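Local coordinates for putative polyketide cyclase (PDB 3K0Z), which is of unknown function but is probably a lipoprotein of the SnoaL-like polyketide cyclase family, built on the cone-shaped NTF2-like fold, at residues A[63-66]-A[71-74]; A[41-46]-A[135-140]; A[111-116]-A[122-127]; A[84-87]-A[92-95]. All coordinates share one frame; numbering follows the deposited sequence.

Contact 1 (A[63-66]-A[71-74])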
# COMPACT_ATOMS: atom_id res chain seq x y z
N PHE A 63 2.90 -20.12 0.95
CA PHE A 63 2.88 -18.64 0.90
C PHE A 63 3.64 -18.07 -0.30
O PHE A 63 4.76 -18.51 -0.57
CB PHE A 63 3.46 -18.09 2.19
CG PHE A 63 3.73 -16.60 2.15
CD1 PHE A 63 2.72 -15.68 2.36
CD2 PHE A 63 4.99 -16.13 1.85
CE1 PHE A 63 2.99 -14.28 2.30
CE2 PHE A 63 5.26 -14.73 1.77
CZ PHE A 63 4.26 -13.84 1.99
N PHE A 64 3.05 -17.10 -0.99
CA PHE A 64 3.61 -16.57 -2.22
C PHE A 64 3.57 -15.03 -2.22
O PHE A 64 2.50 -14.40 -2.04
CB PHE A 64 2.84 -17.15 -3.40
CG PHE A 64 3.48 -16.87 -4.72
CD1 PHE A 64 3.24 -15.69 -5.37
CD2 PHE A 64 4.31 -17.78 -5.29
CE1 PHE A 64 3.84 -15.42 -6.58
CE2 PHE A 64 4.91 -17.51 -6.50
CZ PHE A 64 4.67 -16.33 -7.13
N ASP A 65 4.74 -14.44 -2.38
CA ASP A 65 4.89 -12.99 -2.46
C ASP A 65 4.81 -12.62 -3.94
O ASP A 65 5.67 -13.01 -4.76
CB ASP A 65 6.23 -12.57 -1.82
CG ASP A 65 6.45 -11.08 -1.82
OD1 ASP A 65 5.64 -10.39 -2.45
OD2 ASP A 65 7.44 -10.60 -1.18
N HIS A 66 3.77 -11.90 -4.31
CA HIS A 66 3.62 -11.40 -5.66
C HIS A 66 4.52 -10.24 -6.01
O HIS A 66 4.58 -9.87 -7.18
CB HIS A 66 2.17 -10.96 -5.89
CG HIS A 66 1.22 -12.10 -5.84
ND1 HIS A 66 1.07 -12.97 -6.89
CD2 HIS A 66 0.39 -12.52 -4.86
CE1 HIS A 66 0.17 -13.89 -6.56
NE2 HIS A 66 -0.25 -13.64 -5.34
N GLY A 71 16.48 -10.08 -4.91
CA GLY A 71 17.36 -10.77 -3.98
C GLY A 71 16.64 -11.59 -2.91
O GLY A 71 17.25 -12.47 -2.29
N ARG A 72 15.36 -11.32 -2.68
CA ARG A 72 14.63 -12.08 -1.68
C ARG A 72 14.14 -13.39 -2.31
O ARG A 72 13.51 -13.36 -3.34
CB ARG A 72 13.44 -11.31 -1.14
CG ARG A 72 12.80 -12.05 -0.02
CD ARG A 72 11.58 -11.38 0.43
NE ARG A 72 11.93 -10.17 1.15
CZ ARG A 72 11.08 -9.40 1.79
NH1 ARG A 72 9.80 -9.72 1.87
NH2 ARG A 72 11.53 -8.30 2.40
N PRO A 73 14.43 -14.53 -1.68
CA PRO A 73 13.87 -15.80 -2.12
C PRO A 73 12.35 -15.81 -2.01
O PRO A 73 11.77 -15.17 -1.14
CB PRO A 73 14.45 -16.83 -1.13
CG PRO A 73 15.56 -16.16 -0.41
CD PRO A 73 15.37 -14.69 -0.54
N GLN A 74 11.70 -16.58 -2.87
CA GLN A 74 10.26 -16.75 -2.79
C GLN A 74 9.91 -17.60 -1.55
O GLN A 74 10.75 -18.36 -1.06
CB GLN A 74 9.74 -17.42 -4.06
CG GLN A 74 8.23 -17.61 -4.14
CD GLN A 74 7.47 -16.32 -3.92
OE1 GLN A 74 7.01 -16.05 -2.81
NE2 GLN A 74 7.36 -15.49 -4.95
O HOH W 1 8.28 -12.02 1.03
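Strand 63-65 and the loop 71-74 approach most closely at Asp65 and Gln74, whose CA atoms stand 6.6 Å apart, too far for backbone pairing, and the gap is spanned by the glutamine side chain. The primary amide of Gln74 does what a neighbouring strand would otherwise do, reading the donor and the acceptor of a single residue. Its OE1 accepts from Asp65 N at 2.8 Å, and its NE2 donates to Asp65 O at 3.0 Å; both bonds are nearly straight. The second lies almost in the amide plane, so the pair fixes the rotation of the group. A bend at chi2 (54°) turns the amide of Gln74 onto a face of the Phe64 ring, with the two planes only 14° apart and NE2 3.5 Å from Phe64 CE2, displaced toward the rim. Strand 63-65 is one of the two outermost strands within this chain in the curved sheet of the NTF2-like fold; its inner edge pairs with strand 136-144, and Gln74 engages the backbone of Asp65 from the loop that leads into helix 76-87. The Asp65 carboxylate is buried, and its OD2 is hydrogen-bonded to His142 NE2. The same oxygen forms a long salt bridge, 4.0 Å, with Arg72 NH1, the two flat groups being steeply turned against each other. A water makes up the distance: it donates to Asp65 OD2 at 2.8 Å and accepts from Arg72 NH1 at 2.9 Å, in the guanidinium plane. Arg72 NE also forms a salt bridge with the sulfonate of a buffer molecule, probably from crystallisation, which may mark a pocket.

Contact 2 (A[41-46]-A[135-140])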
# COMPACT_ATOMS: atom_id res chain seq x y z
N GLN A 41 -1.33 -9.39 13.12
CA GLN A 41 -0.51 -9.12 14.28
C GLN A 41 0.72 -10.04 14.33
O GLN A 41 1.84 -9.58 14.63
CB GLN A 41 -1.31 -9.27 15.55
CG GLN A 41 -2.25 -8.13 15.86
CD GLN A 41 -2.77 -8.26 17.26
OE1 GLN A 41 -3.82 -8.91 17.52
NE2 GLN A 41 -2.07 -7.62 18.20
N ARG A 42 0.53 -11.33 14.03
CA ARG A 42 1.63 -12.30 14.06
C ARG A 42 2.60 -12.01 12.95
O ARG A 42 3.78 -12.20 13.13
CB ARG A 42 1.14 -13.73 13.90
CG ARG A 42 0.38 -14.27 15.09
CD ARG A 42 0.10 -15.77 14.99
NE ARG A 42 -0.77 -16.24 16.07
CZ ARG A 42 -2.11 -16.31 16.01
NH1 ARG A 42 -2.80 -16.00 14.91
NH2 ARG A 42 -2.78 -16.75 17.06
N PHE A 43 2.11 -11.62 11.79
CA PHE A 43 2.95 -11.29 10.67
C PHE A 43 3.83 -10.09 11.03
O PHE A 43 5.05 -10.13 10.79
CB PHE A 43 2.11 -11.01 9.41
CG PHE A 43 2.89 -11.03 8.10
CD1 PHE A 43 3.60 -12.17 7.70
CD2 PHE A 43 2.84 -9.95 7.23
CE1 PHE A 43 4.30 -12.18 6.48
CE2 PHE A 43 3.49 -10.01 5.98
CZ PHE A 43 4.21 -11.10 5.63
N TYR A 44 3.26 -9.03 11.60
CA TYR A 44 4.12 -7.89 11.99
C TYR A 44 4.93 -8.14 13.28
O TYR A 44 6.00 -7.53 13.43
CB TYR A 44 3.39 -6.53 11.92
CG TYR A 44 2.88 -6.40 10.51
CD1 TYR A 44 3.76 -6.24 9.45
CD2 TYR A 44 1.54 -6.60 10.22
CE1 TYR A 44 3.34 -6.28 8.11
CE2 TYR A 44 1.09 -6.59 8.89
CZ TYR A 44 2.00 -6.44 7.85
OH TYR A 44 1.57 -6.47 6.56
N ALA A 45 4.49 -9.04 14.16
CA ALA A 45 5.37 -9.54 15.26
C ALA A 45 6.63 -10.19 14.68
O ALA A 45 7.72 -10.00 15.19
CB ALA A 45 4.63 -10.51 16.19
N PHE A 46 6.47 -10.98 13.62
CA PHE A 46 7.61 -11.60 13.01
C PHE A 46 8.54 -10.53 12.44
O PHE A 46 9.74 -10.54 12.69
CB PHE A 46 7.20 -12.57 11.91
CG PHE A 46 8.36 -13.05 11.13
CD1 PHE A 46 9.30 -13.89 11.72
CD2 PHE A 46 8.58 -12.59 9.85
CE1 PHE A 46 10.43 -14.30 11.01
CE2 PHE A 46 9.69 -12.99 9.13
CZ PHE A 46 10.62 -13.84 9.70
N GLY A 135 -7.68 -17.96 8.49
CA GLY A 135 -6.78 -17.46 9.51
C GLY A 135 -5.30 -17.47 9.23
O GLY A 135 -4.51 -17.17 10.14
N LYS A 136 -4.92 -17.83 7.99
CA LYS A 136 -3.53 -17.70 7.58
C LYS A 136 -3.36 -16.93 6.28
O LYS A 136 -4.24 -16.90 5.43
CB LYS A 136 -2.84 -19.05 7.52
CG LYS A 136 -2.73 -19.70 8.90
CD LYS A 136 -1.55 -20.60 8.99
CE LYS A 136 -1.64 -21.56 10.18
NZ LYS A 136 -0.62 -22.62 9.99
N ILE A 137 -2.22 -16.26 6.15
CA ILE A 137 -1.92 -15.45 4.98
C ILE A 137 -1.43 -16.39 3.89
O ILE A 137 -0.46 -17.14 4.11
CB ILE A 137 -0.83 -14.40 5.31
CG1 ILE A 137 -1.31 -13.44 6.44
CG2 ILE A 137 -0.40 -13.65 4.03
CD1 ILE A 137 -0.11 -12.58 7.02
N THR A 138 -2.10 -16.38 2.74
CA THR A 138 -1.70 -17.25 1.63
C THR A 138 -0.78 -16.56 0.62
O THR A 138 0.04 -17.20 -0.04
CB THR A 138 -2.91 -17.78 0.90
OG1 THR A 138 -3.61 -16.70 0.28
CG2 THR A 138 -3.81 -18.57 1.86
N GLU A 139 -0.94 -15.25 0.47
CA GLU A 139 -0.16 -14.49 -0.50
C GLU A 139 -0.20 -12.99 -0.15
O GLU A 139 -1.02 -12.53 0.65
CB GLU A 139 -0.67 -14.74 -1.94
CG GLU A 139 -2.12 -14.41 -2.14
CD GLU A 139 -2.72 -14.87 -3.49
OE1 GLU A 139 -2.02 -15.36 -4.36
OE2 GLU A 139 -3.91 -14.68 -3.69
N ASP A 140 0.73 -12.22 -0.72
CA ASP A 140 0.71 -10.81 -0.48
C ASP A 140 1.31 -10.01 -1.60
O ASP A 140 1.94 -10.54 -2.52
CB ASP A 140 1.29 -10.46 0.90
CG ASP A 140 2.82 -10.54 0.97
OD1 ASP A 140 3.39 -11.21 0.12
OD2 ASP A 140 3.44 -9.93 1.88
O HOH W 2 -2.21 -16.60 12.30
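Phe43 against Ile137 is the direct contact between helix segment 41-46 and segment 135-140, and the residue before it, Arg42, is linked to the second segment at most through water. Arg42 NH1 makes a weak hydrogen bond of 2.7 Å to a water that also lies near Gly135 O, just before strand 136-144. Phe43, one residue on, carries the apolar contact. With CG anti to the backbone N (chi1 -164°), its ring is directed at the strand and offers a face to Ile137. The delta methyl of that isoleucine sits over this face: CD1 is 3.5 Å from Phe43 CG and 4.0 Å from the ring centroid, 28° off the normal, which makes a CH-pi contact displaced toward the CB end of the ring. The far end of the same ring comes near the carboxylate of Asp140, with Phe43 CZ 4.0 Å from OD2 and the two planes 83° apart. Tyr44, next in sequence, turns its hydroxyl to the edge of the Phe43 ring, in its plane, while that hydroxyl is hydrogen-bonded to Asp128 OD2. The contact is a case of helix-on-sheet packing: helix 30-49 lies across the concave side of the sheet, Leu130 of strand 120-133 touches both Phe43 and Ile137, Trp47 packs edge-to-face with Phe43, and Thr58 and Val59, from helix 55-58 and strand 59-60, also touch both residues.

Contact 3 (A[111-116]-A[122-127])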
# COMPACT_ATOMS: atom_id res chain seq x y z
N LEU A 111 2.38 0.21 7.70
CA LEU A 111 3.41 0.02 8.72
C LEU A 111 4.36 1.19 8.88
O LEU A 111 4.53 1.99 7.94
CB LEU A 111 4.25 -1.21 8.36
CG LEU A 111 3.55 -2.59 8.22
CD1 LEU A 111 2.46 -2.89 9.35
CD2 LEU A 111 2.99 -2.84 6.80
N SER A 112 4.91 1.35 10.09
CA SER A 112 6.00 2.30 10.33
C SER A 112 7.18 1.48 10.86
O SER A 112 7.00 0.58 11.69
CB SER A 112 5.60 3.42 11.31
OG SER A 112 4.99 2.88 12.46
N PHE A 113 8.36 1.72 10.29
CA PHE A 113 9.60 1.08 10.72
C PHE A 113 10.51 2.18 11.22
O PHE A 113 10.80 3.14 10.48
CB PHE A 113 10.29 0.38 9.55
CG PHE A 113 9.62 -0.89 9.13
CD1 PHE A 113 9.97 -2.11 9.73
CD2 PHE A 113 8.67 -0.88 8.12
CE1 PHE A 113 9.34 -3.28 9.33
CE2 PHE A 113 8.04 -2.06 7.71
CZ PHE A 113 8.37 -3.26 8.34
N THR A 114 10.98 2.05 12.46
CA THR A 114 11.81 3.07 13.07
C THR A 114 13.01 2.44 13.78
O THR A 114 12.97 1.29 14.21
CB THR A 114 11.02 3.92 14.10
OG1 THR A 114 10.55 3.05 15.11
CG2 THR A 114 9.82 4.58 13.45
N GLY A 115 14.08 3.21 13.86
CA GLY A 115 15.27 2.73 14.55
C GLY A 115 16.44 3.69 14.34
O GLY A 115 16.24 4.91 14.23
N THR A 116 17.65 3.15 14.29
CA THR A 116 18.79 3.97 14.07
C THR A 116 19.81 3.23 13.25
O THR A 116 19.81 2.03 13.19
CB THR A 116 19.46 4.36 15.40
OG1 THR A 116 19.90 3.19 16.07
CG2 THR A 116 18.50 5.17 16.35
N ILE A 122 16.33 6.27 11.62
CA ILE A 122 15.71 5.50 10.56
C ILE A 122 14.22 5.63 10.80
O ILE A 122 13.75 5.45 11.92
CB ILE A 122 16.10 4.00 10.62
CG1 ILE A 122 17.57 3.82 10.30
CG2 ILE A 122 15.27 3.16 9.64
CD1 ILE A 122 18.01 4.39 8.94
N ASP A 123 13.48 5.95 9.76
CA ASP A 123 12.04 6.10 9.88
C ASP A 123 11.46 6.04 8.48
O ASP A 123 11.64 6.97 7.70
CB ASP A 123 11.67 7.44 10.51
CG ASP A 123 10.16 7.60 10.76
OD1 ASP A 123 9.31 6.73 10.37
OD2 ASP A 123 9.83 8.62 11.39
N PHE A 124 10.83 4.93 8.14
CA PHE A 124 10.22 4.75 6.83
C PHE A 124 8.95 3.94 6.98
O PHE A 124 8.76 3.24 7.98
CB PHE A 124 11.19 4.11 5.79
CG PHE A 124 11.55 2.67 6.09
CD1 PHE A 124 12.61 2.38 6.96
CD2 PHE A 124 10.85 1.62 5.51
CE1 PHE A 124 12.93 1.06 7.26
CE2 PHE A 124 11.19 0.30 5.80
CZ PHE A 124 12.25 0.02 6.67
N PHE A 125 8.11 4.01 5.96
CA PHE A 125 6.85 3.29 5.97
C PHE A 125 6.68 2.22 4.89
O PHE A 125 7.46 2.13 3.93
CB PHE A 125 5.70 4.28 5.96
CG PHE A 125 5.36 4.80 4.61
CD1 PHE A 125 6.02 5.88 4.09
CD2 PHE A 125 4.33 4.23 3.86
CE1 PHE A 125 5.70 6.39 2.84
CE2 PHE A 125 4.00 4.73 2.61
CZ PHE A 125 4.73 5.83 2.10
N ALA A 126 5.66 1.38 5.07
CA ALA A 126 5.35 0.32 4.10
C ALA A 126 3.82 0.18 4.04
O ALA A 126 3.11 0.57 4.99
CB ALA A 126 6.02 -1.00 4.51
N ILE A 127 3.33 -0.34 2.93
CA ILE A 127 1.91 -0.74 2.80
C ILE A 127 1.88 -2.17 2.23
O ILE A 127 2.58 -2.46 1.23
CB ILE A 127 1.05 0.19 1.89
CG1 ILE A 127 1.15 1.66 2.32
CG2 ILE A 127 -0.39 -0.31 1.94
CD1 ILE A 127 0.47 2.68 1.38
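Phe113 and Phe124 share a face of the sheet as a bridged pair, and their first torsions set the overlap: CG of Phe113 is anti to the carbonyl carbon (chi1 -74°), whereas CG of Phe124 stands between the backbone N and the carbonyl carbon (chi1 67°), which swings its ring across to the partner strand. There the ring slides beneath the CB of Phe113, whose distance to Phe124 CZ is 3.5 Å. This is a CH-pi contact over the ring face, close to the ring normal. The two rings are nearly parallel, at 10°, but offset, with centroids 5.1 Å apart, so little of one ring lies above the other. The edge of the Phe113 ring goes instead to Ala126, with CE2 3.9 Å from CB, and Leu111 CD2 extends the apolar patch to the same methyl at 4.2 Å. The frame is an antiparallel beta hairpin of strands 106-117 and 120-133, central members of the NTF2-like sheet. Leu111, Phe113 and Gly115 form hydrogen-bonded pairs with Ala126, Phe124 and Ile122, each closed by two N-H...O bonds; that from Phe113 N to Phe124 O is 2.8 Å long. At the non-hydrogen-bonded pair Thr114-Asp123, on the other face, the side chains run side by side, Thr114 CG2 lying 3.8 Å from Asp123 OD1. Phe125 also points to that face and packs against Thr67 of the second subunit, while Leu149 of helix 146-152 covers Phe124 and Ile122.

Contact 4 (A[84-87]-A[92-95])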
# COMPACT_ATOMS: atom_id res chain seq x y z
N GLN A 84 16.72 -11.73 8.79
CA GLN A 84 18.13 -11.82 9.16
C GLN A 84 18.98 -10.84 8.37
O GLN A 84 19.88 -10.22 8.94
CB GLN A 84 18.66 -13.23 8.91
CG GLN A 84 18.03 -14.28 9.75
CD GLN A 84 18.54 -15.66 9.41
OE1 GLN A 84 19.62 -16.02 9.81
NE2 GLN A 84 17.76 -16.41 8.61
N ASN A 85 18.67 -10.71 7.06
CA ASN A 85 19.46 -9.89 6.15
C ASN A 85 19.35 -8.42 6.58
O ASN A 85 20.34 -7.73 6.69
CB ASN A 85 18.97 -10.11 4.71
CG ASN A 85 19.80 -9.37 3.67
OD1 ASN A 85 21.01 -9.55 3.57
ND2 ASN A 85 19.13 -8.53 2.87
N PHE A 86 18.14 -7.96 6.87
CA PHE A 86 17.95 -6.60 7.31
C PHE A 86 18.76 -6.25 8.58
O PHE A 86 19.42 -5.21 8.64
CB PHE A 86 16.46 -6.34 7.55
CG PHE A 86 16.13 -4.89 7.62
CD1 PHE A 86 16.19 -4.20 8.83
CD2 PHE A 86 15.81 -4.20 6.48
CE1 PHE A 86 15.89 -2.84 8.88
CE2 PHE A 86 15.50 -2.87 6.54
CZ PHE A 86 15.53 -2.19 7.74
N ARG A 87 18.76 -7.14 9.56
CA ARG A 87 19.46 -6.90 10.83
C ARG A 87 20.97 -6.86 10.76
O ARG A 87 21.62 -6.35 11.66
CB ARG A 87 18.99 -7.90 11.86
CG ARG A 87 17.63 -7.55 12.43
CD ARG A 87 16.84 -8.79 13.08
NE ARG A 87 15.54 -8.29 13.57
CZ ARG A 87 14.42 -8.18 12.87
NH1 ARG A 87 14.33 -8.61 11.61
NH2 ARG A 87 13.35 -7.67 13.46
N ASN A 92 19.04 -2.27 15.08
CA ASN A 92 18.10 -1.52 15.91
C ASN A 92 16.93 -1.04 15.04
O ASN A 92 16.92 0.11 14.56
CB ASN A 92 18.77 -0.33 16.57
CG ASN A 92 17.84 0.40 17.52
OD1 ASN A 92 16.93 -0.20 18.10
ND2 ASN A 92 18.06 1.70 17.67
N ILE A 93 15.95 -1.93 14.87
CA ILE A 93 14.79 -1.72 14.04
C ILE A 93 13.52 -2.24 14.75
O ILE A 93 13.59 -3.24 15.45
CB ILE A 93 14.93 -2.46 12.65
CG1 ILE A 93 13.89 -1.93 11.66
CG2 ILE A 93 14.88 -4.02 12.84
CD1 ILE A 93 14.10 -0.45 11.25
N HIS A 94 12.40 -1.55 14.53
CA HIS A 94 11.13 -1.80 15.20
C HIS A 94 10.00 -1.55 14.22
O HIS A 94 10.05 -0.55 13.46
CB HIS A 94 11.03 -0.84 16.40
CG HIS A 94 12.24 -0.92 17.29
ND1 HIS A 94 12.37 -1.87 18.28
CD2 HIS A 94 13.40 -0.22 17.29
CE1 HIS A 94 13.54 -1.73 18.87
NE2 HIS A 94 14.19 -0.74 18.28
N CYS A 95 8.97 -2.39 14.27
CA CYS A 95 7.83 -2.33 13.34
C CYS A 95 6.53 -2.09 14.13
O CYS A 95 6.30 -2.81 15.09
CB CYS A 95 7.73 -3.66 12.60
SG CYS A 95 6.32 -3.78 11.48
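Helix-to-sheet packing in the NTF2-like fold is illustrated where residues 84-87, on helix 76-87, face residues 92-95, on strand 93-103, the two being joined by a short connection. Ile93 is the residue of the strand that receives the helix, and its two branches serve different partners. With CG1 anti to the backbone N (chi1 -165°), the longer branch meets Phe86: Ile93 CG1 is 3.5 Å from Phe86 CE1, and Ile93 CD1 follows at 3.8 Å from the same ring atom. The side chains cross at about a right angle. Phe86 also touches Phe124 of strand 120-133, and Ile93 touches Ile122, so this apolar cluster continues across the sheet. A buffer molecule, probably from crystallisation, lies close to the Phe86 side chain. On the shorter branch the methyl of Ile93 lies against the guanidinium of Arg87, which is carried there by a chain extended from CG to NE. That group is held by hydrogen bonds from NH1 to Ala83 O and from NH2 to Trp47 O, which probably help fix the orientation of its plane. Ile93 CG2 lies over one face of it, toward the rim, 4.0 Å from Arg87 NH2.

How the contacts relate
All four contacts belong to one NTF2-like domain and reach the same sheet. Along the chain contact 2 closes the longest loop, and contacts 1, 4 and 3 follow one another inside it. Contacts 3 and 4 are nearest, centres about 10 Å apart, and meet through neighbouring strands 93-103 and 106-117; contacts 1 and 2, about 14 Å apart, meet through strands 63-65 and 136-144. Tyr44 of contact 2 packs on Leu111 of contact 3 and Cys95 of contact 4, so the helix 30-49 segment of contact 2 touches both. Contacts 1 and 3, about 21 Å apart, do not touch. Three sequence-local contacts thus lie within a loop closed by one sequence-distant contact, in which helix 30-49 packs on strand 136-144.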